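Local atomic coordinates of LAE5 (Uncultured bacterium, PDB entry 5JD3), a protein that probably hydrolyses ester bonds, as an alpha/beta hydrolase of the GDSL-like lipase/acylhydrolase family recovered from a lake metagenome. Residues M109-I113 with L156-F160. Residues are numbered along the deposited sequence; the frame is centred on the assembly and turned at random.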
loop_
_atom_site.group_PDB
_atom_site.type_symbol
_atom_site.label_atom_id
_atom_site.label_comp_id
_atom_site.label_asym_id
_atom_site.label_seq_id
_atom_site.Cartn_x
_atom_site.Cartn_y
_atom_site.Cartn_z
ATOM N N MET A 109 3.218 -3.853 1.768
ATOM C CA MET A 109 2.897 -2.785 2.703
ATOM C C MET A 109 2.803 -1.431 2.015
ATOM O O MET A 109 3.678 -1.047 1.238
ATOM C CB MET A 109 3.932 -2.728 3.828
ATOM C CG MET A 109 3.788 -1.520 4.739
ATOM S SD MET A 109 4.752 -1.670 6.253
ATOM C CE MET A 109 6.314 -2.252 5.604
ATOM N N MET A 110 1.723 -0.716 2.306
ATOM C CA MET A 110 1.540 0.637 1.810
ATOM C C MET A 110 1.125 1.554 2.951
ATOM O O MET A 110 -0.005 1.487 3.437
ATOM C CB MET A 110 0.498 0.668 0.696
ATOM C CG MET A 110 0.127 2.066 0.271
ATOM S SD MET A 110 -1.073 2.098 -1.063
ATOM C CE MET A 110 -1.607 3.792 -0.925
ATOM N N ILE A 111 2.047 2.407 3.382
ATOM C CA ILE A 111 1.803 3.270 4.527
ATOM C C ILE A 111 2.574 4.580 4.377
ATOM O O ILE A 111 3.631 4.621 3.746
ATOM C CB ILE A 111 2.195 2.560 5.848
ATOM C CG1 ILE A 111 1.521 3.225 7.050
ATOM C CG2 ILE A 111 3.713 2.488 6.008
ATOM C CD1 ILE A 111 0.023 3.013 7.096
ATOM N N GLY A 112 2.029 5.658 4.934
ATOM C CA GLY A 112 2.684 6.950 4.862
ATOM C C GLY A 112 1.746 8.109 4.581
ATOM O O GLY A 112 2.042 9.248 4.942
ATOM N N ILE A 113 0.619 7.823 3.936
ATOM C CA ILE A 113 -0.340 8.862 3.574
ATOM C C ILE A 113 -0.860 9.602 4.804
ATOM O O ILE A 113 -0.773 10.828 4.878
ATOM C CB ILE A 113 -1.533 8.281 2.788
ATOM C CG1 ILE A 113 -1.088 7.855 1.388
ATOM C CG2 ILE A 113 -2.656 9.303 2.685
ATOM C CD1 ILE A 113 -2.217 7.359 0.512
ATOM N N LEU A 156 4.861 -0.427 -1.238
ATOM C CA LEU A 156 4.140 0.485 -2.118
ATOM C C LEU A 156 4.208 1.901 -1.563
ATOM O O LEU A 156 3.784 2.154 -0.435
ATOM C CB LEU A 156 2.682 0.049 -2.288
ATOM C CG LEU A 156 2.398 -1.265 -3.025
ATOM C CD1 LEU A 156 2.554 -2.473 -2.111
ATOM C CD2 LEU A 156 1.010 -1.238 -3.649
ATOM N N THR A 157 4.745 2.820 -2.360
ATOM C CA THR A 157 4.956 4.192 -1.914
ATOM C C THR A 157 3.639 4.894 -1.592
ATOM O O THR A 157 2.621 4.652 -2.243
ATOM C CB THR A 157 5.730 5.017 -2.973
ATOM O OG1 THR A 157 6.034 6.316 -2.450
ATOM C CG2 THR A 157 4.919 5.170 -4.249
ATOM N N PRO A 158 3.649 5.751 -0.560
ATOM C CA PRO A 158 2.486 6.605 -0.322
ATOM C C PRO A 158 2.351 7.606 -1.459
ATOM O O PRO A 158 3.342 7.894 -2.129
ATOM C CB PRO A 158 2.818 7.298 1.001
ATOM C CG PRO A 158 4.312 7.285 1.061
ATOM C CD PRO A 158 4.720 5.987 0.425
ATOM N N TYR A 159 1.151 8.123 -1.684
ATOM C CA TYR A 159 0.948 9.032 -2.799
ATOM C C TYR A 159 0.081 10.223 -2.425
ATOM O O TYR A 159 -0.604 10.224 -1.403
ATOM C CB TYR A 159 0.316 8.292 -3.984
ATOM C CG TYR A 159 -1.106 7.842 -3.735
ATOM C CD1 TYR A 159 -2.183 8.668 -4.037
ATOM C CD2 TYR A 159 -1.373 6.594 -3.196
ATOM C CE1 TYR A 159 -3.481 8.263 -3.804
ATOM C CE2 TYR A 159 -2.670 6.182 -2.967
ATOM C CZ TYR A 159 -3.718 7.017 -3.269
ATOM O OH TYR A 159 -5.009 6.601 -3.037
ATOM N N PHE A 160 0.128 11.237 -3.280
ATOM C CA PHE A 160 -0.779 12.367 -3.207
ATOM C C PHE A 160 -1.199 12.689 -4.633
ATOM O O PHE A 160 -0.357 12.994 -5.476
ATOM C CB PHE A 160 -0.110 13.567 -2.534
ATOM C CG PHE A 160 -1.058 14.683 -2.195
ATOM C CD1 PHE A 160 -2.317 14.412 -1.682
ATOM C CD2 PHE A 160 -0.682 16.005 -2.368
ATOM C CE1 PHE A 160 -3.188 15.437 -1.364
ATOM C CE2 PHE A 160 -1.548 17.035 -2.051
ATOM C CZ PHE A 160 -2.803 16.750 -1.548
#
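Two side chains from 109-113 converge on the ring of Tyr159 from different directions. Ile113 comes over one face: its CD1 lies 4.0 Å from the centroid of the Tyr159 ring, a CH-pi contact 24° off the normal and shifted toward the rim at CE2. Met110 arrives at the edge instead, its CE close to the ring plane and 3.3 Å from Tyr159 CE2, a tight approach. That reach comes from a fully stretched side chain, with CG opposite the backbone N (chi1 172°) and the rest running straight on through SD. At its base, Met110 CB rests 3.7 Å from Leu156 CB, the two side chains crossing at about a right angle.

The backbones run side by side here, near the C-terminal ends of the neighbouring parallel strands 106-110 and 152-156. One nearly straight hydrogen bond joins them, Leu156 N to Met109 O at 2.8 Å. Beyond it the chains are held by packing: Pro158 lays CB and CG of its ring against the backbone of Gly112, at the N-cap position just before helix 113-121, with CB 3.7 Å from Ile113 N.

Helix 132-146 packs on Met109 and Ile111 and, through Tyr135, on Pro158, while Phe198 meets the Tyr159 ring. The Tyr159 hydroxyl hydrogen-bonds to Ile215 O, and the side chain lies near, without touching, residues with the geometry of a Ser-His-Asp triad (Ser36, His216, Asp213), consistent with an esterase active site. Apolar contacts at face and edge thus position the ring while its one polar atom is satisfied, linking the strand ends to the loop carrying the presumed catalytic histidine and aspartate.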